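Local coordinates for protein Bug27 (Bordetella pertussis, PDB 2QPQ), which probably binds a small solute in the cleft between two alpha/beta domains, as a periplasmic Venus flytrap receptor of the Bug family, at residues Glu276-Gln279 / Lys280-Glu283; Leu69-Asn72 / Ser73-Val77; Ser186-Pro189 / Phe190-Gly194. All coordinates share one frame; numbering follows the deposited sequence.

Contact 1: residues Glu276-Gln279 / Lys280-Glu283; sequences EVFQ and KMVE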
# COMPACT_ATOMS: atom_id res chain seq x y z
N GLU A 276 13.81 9.56 -9.74
CA GLU A 276 13.01 10.71 -10.16
C GLU A 276 11.51 10.43 -10.23
O GLU A 276 10.70 11.20 -9.66
CB GLU A 276 13.54 11.27 -11.48
CG GLU A 276 12.78 12.50 -11.98
CD GLU A 276 13.51 13.28 -13.06
OE1 GLU A 276 14.53 12.78 -13.61
OE2 GLU A 276 13.04 14.42 -13.36
N VAL A 277 11.14 9.36 -10.92
CA VAL A 277 9.73 9.04 -11.10
C VAL A 277 9.09 8.73 -9.73
O VAL A 277 7.96 9.23 -9.41
CB VAL A 277 9.52 7.82 -12.03
CG1 VAL A 277 8.03 7.39 -11.99
CG2 VAL A 277 9.96 8.17 -13.48
N PHE A 278 9.79 7.94 -8.93
CA PHE A 278 9.21 7.50 -7.67
C PHE A 278 9.07 8.72 -6.74
O PHE A 278 8.06 8.87 -6.04
CB PHE A 278 10.03 6.32 -7.04
CG PHE A 278 9.41 5.72 -5.78
CD1 PHE A 278 8.01 5.74 -5.58
CD2 PHE A 278 10.20 5.10 -4.83
CE1 PHE A 278 7.44 5.18 -4.44
CE2 PHE A 278 9.64 4.54 -3.67
CZ PHE A 278 8.25 4.59 -3.49
N GLN A 279 10.09 9.57 -6.71
CA GLN A 279 10.03 10.80 -5.91
C GLN A 279 8.83 11.65 -6.28
O GLN A 279 8.12 12.17 -5.41
CB GLN A 279 11.31 11.65 -6.03
CG GLN A 279 11.31 12.91 -5.10
CD GLN A 279 11.31 12.51 -3.64
OE1 GLN A 279 11.90 11.51 -3.29
NE2 GLN A 279 10.61 13.25 -2.80
N LYS A 280 8.60 11.80 -7.59
CA LYS A 280 7.42 12.52 -8.03
C LYS A 280 6.11 11.86 -7.54
O LYS A 280 5.19 12.57 -7.11
CB LYS A 280 7.44 12.68 -9.55
CG LYS A 280 6.38 13.66 -10.15
CD LYS A 280 6.65 15.13 -9.81
CE LYS A 280 5.61 16.04 -10.50
NZ LYS A 280 5.43 17.31 -9.74
N MET A 281 6.03 10.53 -7.63
CA MET A 281 4.85 9.79 -7.19
C MET A 281 4.61 10.02 -5.70
O MET A 281 3.48 10.25 -5.30
CB MET A 281 5.03 8.28 -7.41
CG MET A 281 5.50 7.84 -8.79
SD MET A 281 5.65 6.04 -8.94
CE MET A 281 4.17 5.58 -7.94
N VAL A 282 5.68 9.95 -4.90
CA VAL A 282 5.57 10.16 -3.44
C VAL A 282 4.97 11.55 -3.18
O VAL A 282 4.02 11.69 -2.42
CB VAL A 282 6.95 10.01 -2.69
CG1 VAL A 282 6.86 10.47 -1.19
CG2 VAL A 282 7.47 8.59 -2.77
N GLU A 283 5.52 12.57 -3.82
CA GLU A 283 5.07 13.97 -3.56
C GLU A 283 3.65 14.22 -4.06
O GLU A 283 2.84 14.86 -3.41
CB GLU A 283 6.09 14.96 -4.16
CG GLU A 283 7.40 14.89 -3.37
CD GLU A 283 8.44 15.94 -3.81
OE1 GLU A 283 8.00 17.01 -4.29
OE2 GLU A 283 9.67 15.69 -3.63

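Contact 2: residues Leu69-Asn72 / Ser73-Val77; sequences LMVN and SSFAV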
# COMPACT_ATOMS: atom_id res chain seq x y z
N LEU A 69 14.60 3.06 3.89
CA LEU A 69 13.28 2.94 4.48
C LEU A 69 12.40 2.21 3.49
O LEU A 69 12.24 2.66 2.37
CB LEU A 69 12.70 4.33 4.78
CG LEU A 69 11.39 4.24 5.58
CD1 LEU A 69 11.66 3.80 7.05
CD2 LEU A 69 10.69 5.62 5.51
N MET A 70 11.88 1.05 3.88
CA MET A 70 10.91 0.35 3.03
C MET A 70 9.51 0.89 3.32
O MET A 70 9.05 0.80 4.44
CB MET A 70 10.93 -1.18 3.27
CG MET A 70 9.97 -1.85 2.25
SD MET A 70 10.87 -2.24 0.70
CE MET A 70 9.52 -2.57 -0.40
N VAL A 71 8.87 1.44 2.30
CA VAL A 71 7.59 2.15 2.43
C VAL A 71 6.51 1.55 1.55
O VAL A 71 6.77 0.91 0.51
CB VAL A 71 7.72 3.71 2.12
CG1 VAL A 71 8.63 4.39 3.16
CG2 VAL A 71 8.27 4.01 0.64
N ASN A 72 5.27 1.82 1.92
CA ASN A 72 4.19 1.73 0.97
C ASN A 72 3.44 3.06 0.94
O ASN A 72 3.84 4.01 1.61
CB ASN A 72 3.29 0.53 1.27
CG ASN A 72 2.66 0.60 2.65
OD1 ASN A 72 2.95 -0.22 3.52
ND2 ASN A 72 1.80 1.56 2.85
N SER A 73 2.37 3.12 0.16
CA SER A 73 1.54 4.33 0.04
C SER A 73 1.14 5.00 1.36
O SER A 73 1.00 6.22 1.41
CB SER A 73 0.29 4.03 -0.80
OG SER A 73 0.70 3.82 -2.12
N SER A 74 1.00 4.21 2.43
CA SER A 74 0.79 4.73 3.78
C SER A 74 1.72 5.90 4.09
O SER A 74 1.31 6.87 4.71
CB SER A 74 1.03 3.63 4.83
OG SER A 74 0.05 2.57 4.76
N PHE A 75 2.98 5.80 3.66
CA PHE A 75 3.93 6.91 3.84
C PHE A 75 3.36 8.23 3.30
O PHE A 75 3.55 9.31 3.88
CB PHE A 75 5.28 6.56 3.17
CG PHE A 75 6.32 7.66 3.27
CD1 PHE A 75 7.24 7.67 4.33
CD2 PHE A 75 6.35 8.71 2.34
CE1 PHE A 75 8.24 8.70 4.43
CE2 PHE A 75 7.32 9.78 2.46
CZ PHE A 75 8.29 9.71 3.50
N ALA A 76 2.69 8.17 2.15
CA ALA A 76 2.11 9.39 1.56
C ALA A 76 0.80 9.81 2.24
O ALA A 76 0.38 10.96 2.10
CB ALA A 76 1.91 9.24 0.06
N VAL A 77 0.15 8.88 2.95
CA VAL A 77 -1.07 9.19 3.69
C VAL A 77 -0.77 9.90 5.01
O VAL A 77 -1.52 10.79 5.46
CB VAL A 77 -1.92 7.92 4.01
CG1 VAL A 77 -3.19 8.28 4.81
CG2 VAL A 77 -2.31 7.19 2.72

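Contact 3: residues Ser186-Pro189 / Phe190-Gly194; sequences SAIP and FIKAG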
# COMPACT_ATOMS: atom_id res chain seq x y z
N SER A 186 -3.65 -10.22 -0.23
CA SER A 186 -4.30 -10.93 0.90
C SER A 186 -5.56 -11.69 0.50
O SER A 186 -5.79 -12.81 0.98
CB SER A 186 -4.61 -9.99 2.09
OG SER A 186 -5.54 -8.95 1.79
N ALA A 187 -6.35 -11.11 -0.39
CA ALA A 187 -7.71 -11.59 -0.67
C ALA A 187 -7.74 -12.67 -1.75
O ALA A 187 -8.65 -13.53 -1.76
CB ALA A 187 -8.57 -10.46 -1.12
N ILE A 188 -6.78 -12.60 -2.67
CA ILE A 188 -6.86 -13.44 -3.89
C ILE A 188 -7.04 -14.94 -3.57
O ILE A 188 -7.94 -15.56 -4.13
CB ILE A 188 -5.71 -13.12 -4.95
CG1 ILE A 188 -6.07 -11.87 -5.75
CG2 ILE A 188 -5.56 -14.24 -5.97
CD1 ILE A 188 -4.90 -11.32 -6.58
N PRO A 189 -6.25 -15.52 -2.65
CA PRO A 189 -6.51 -16.95 -2.38
C PRO A 189 -7.96 -17.29 -2.00
O PRO A 189 -8.46 -18.37 -2.35
CB PRO A 189 -5.58 -17.29 -1.21
CG PRO A 189 -4.58 -16.19 -1.13
CD PRO A 189 -5.12 -15.00 -1.85
N PHE A 190 -8.62 -16.39 -1.27
CA PHE A 190 -9.99 -16.62 -0.79
C PHE A 190 -11.02 -16.43 -1.87
O PHE A 190 -12.05 -17.13 -1.90
CB PHE A 190 -10.29 -15.72 0.43
CG PHE A 190 -9.34 -15.96 1.55
CD1 PHE A 190 -9.48 -17.09 2.36
CD2 PHE A 190 -8.25 -15.13 1.74
CE1 PHE A 190 -8.58 -17.35 3.38
CE2 PHE A 190 -7.34 -15.37 2.78
CZ PHE A 190 -7.50 -16.48 3.57
N ILE A 191 -10.72 -15.48 -2.76
CA ILE A 191 -11.58 -15.18 -3.89
C ILE A 191 -11.54 -16.39 -4.85
O ILE A 191 -12.60 -16.87 -5.24
CB ILE A 191 -11.18 -13.90 -4.59
CG1 ILE A 191 -11.38 -12.69 -3.67
CG2 ILE A 191 -12.00 -13.71 -5.90
CD1 ILE A 191 -10.76 -11.42 -4.21
N LYS A 192 -10.35 -16.90 -5.15
CA LYS A 192 -10.22 -18.12 -6.00
C LYS A 192 -10.94 -19.34 -5.42
O LYS A 192 -11.60 -20.11 -6.15
CB LYS A 192 -8.74 -18.47 -6.22
CG LYS A 192 -7.90 -17.37 -6.85
CD LYS A 192 -8.23 -17.12 -8.31
CE LYS A 192 -7.12 -16.36 -9.04
NZ LYS A 192 -7.47 -16.13 -10.49
N ALA A 193 -10.81 -19.51 -4.10
CA ALA A 193 -11.49 -20.56 -3.33
C ALA A 193 -13.01 -20.39 -3.27
O ALA A 193 -13.73 -21.30 -2.82
CB ALA A 193 -10.91 -20.63 -1.92
N GLY A 194 -13.51 -19.23 -3.72
CA GLY A 194 -14.92 -18.88 -3.65
C GLY A 194 -15.46 -18.65 -2.25
O GLY A 194 -16.67 -18.72 -1.99

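Contact 1: residues Glu276-Gln279 / Lys280-Glu283
A single methyl group, CG2 of Val282, forms the bump that meets the flat side of Phe278. It lies 4.1 Å from the centroid of the Phe278 ring and 24° off the ring normal, which makes this a CH-pi contact over the face. The methyl is offset toward the rim on the CE1 side, with Val282 CG2 to Phe278 CE1 measuring 3.8 Å. A second bump, the sulfur of Met281, fits the notch between two side chains of the preceding turn: SD is 4.1 Å from Val277 CG1 and equally 4.1 Å from Phe278 CD1. Its approach to the ring is an oblique Met-aromatic contact, and the Met281 chain crosses the Phe278 side chain at about a right angle.

These are three- and four-residue steps along helix 275-296, whose backbone runs in regular i to i+4 bonds such as Val282 N to Phe278 O at 2.9 Å. The apolar side faces the sheet: Phe278 packs on Ala95 and Leu233 and meets Trp229 edge-to-face, while Met281 reaches Asn98, Tyr101 and Trp229.

Gln279 and Glu283 pair on another side of the helix. The Gln279 chain bends at its second torsion (chi2 65°), turning the amide toward the following turn, where NE2 donates to Glu283 OE2 at 2.7 Å. The bond is nearly straight, with an N-H...O angle of 166°, and the acceptor lies close to the amide plane. OE2 receives it with its anti lone pair, away from the other oxygen, and the carboxylate plane is steeply inclined to the amide. Gln279 OE1 accepts from Ala95 N, so bonds at both ends of the amide fix its rotation and tie the helix to strand 93-109.

Contact 2: residues Leu69-Asn72 / Ser73-Val77
The Phe75 ring meets two aliphatic branches of the strand before it, both obliquely. Val71 CG1 touches Phe75 CD1 at 3.7 Å, and farther out Leu69 CD2 reaches Phe75 CE1 at 4.1 Å. Being two residues apart, Leu69 and Val71 project from the same side of the strand. With Phe75 CG anti to the backbone N (chi1 178°), the CD1-CE1 side of the ring reaches both, neither face-on nor edge-on. Beyond the two segments Phe93 meets this ring edge-to-face, while Leu233 and Val282 also pack on the side chain.

The turn itself is closed by one backbone bond, Phe75 N to Asn72 O, at 2.9 Å with an N-H...O angle of 151°. Ser73 OG is hydrogen-bonded to Trp229 N, which joins the corner to strand 227-235.

The Asn72 side chain is about 4 Å from a bound citrate, probably a crystallisation component that nevertheless may mark the pocket. The C-terminal end of strand 67-72 running into the start of helix 74-81, buried and near the citrate, is consistent with the ligand cleft of an alpha/beta periplasmic binding protein.

Contact 3: residues Ser186-Pro189 / Phe190-Gly194
Ser186 presents its carbonyl oxygen to the edge of the Phe190 ring, in the ring plane. The oxygen is 3.5 Å from Phe190 CD2 and equally 3.5 Å from Phe190 CE2, so it faces the bond between these two carbons. Its hydroxyl OG is engaged with Thr183 O instead.

Ala187 contributes through its carbonyl and its methyl. The oxygen takes two N-H groups: Ile191 N, 3.0 Å from Ala187 O, and Phe190 N through a weak, strongly bent bond. The methyl CB touches Ile191 CD1 at 3.9 Å, and both side chains continue onto Val107 of strand 93-109, the buried side of the helix.

The Ile188 carbonyl O accepts Lys192 N at 2.9 Å, with an N-H...O angle of 178°. The two side chains run side by side in the same direction, with Ile188 CG2 at 4.0 Å from Lys192 CG. A bend at the second torsion of Lys192 (chi2 -70°) keeps CE against the same methyl before NZ departs to hydrogen-bond Leu209 O.

Pro189 has no N-H to give to the turn before it, and the helix is kinked there. Its own carbonyl still accepts, with Ala193 N lying 3.1 Å from Pro189 O. The helix then stops in a Schellman motif, recognised by the positive phi of Gly194 (68°), which favours glycine, together with two bonds back into the last turn. Gly194 N also bonds to Ile191 O within this turn.

After Gly194 the chain leads into strand 196-201, and Leu196 of that strand shares a backbone hydrogen bond with Phe190. The chemistry implies a helix end held by backbone hydrogen bonds and aliphatic packing on strand 93-109, with the Lys192 ammonium bonded to a loop carbonyl, while the Ser186 end lies near a bound citrate.

Contacts 1 and 2 share one core: their centres are 12 Å apart, and Val282 CG1 touches Phe75 CE2 at 3.7 Å, so helix 275-296 covers the strand-to-helix corner of 69-77. Contact 3 stands apart, its centre 32 Å from that of contact 1 and on the other side of the chain's centre. Contact 2 lies between in distance, its nearest atoms about 12 Å from those of contact 3. The side chains of Asn72 and Ser186 lie about 4 Å and 5 Å from bound citrate, which may be a crystallisation component. Elements at the two sites thus approach the probable ligand cleft, consistent with a Venus flytrap.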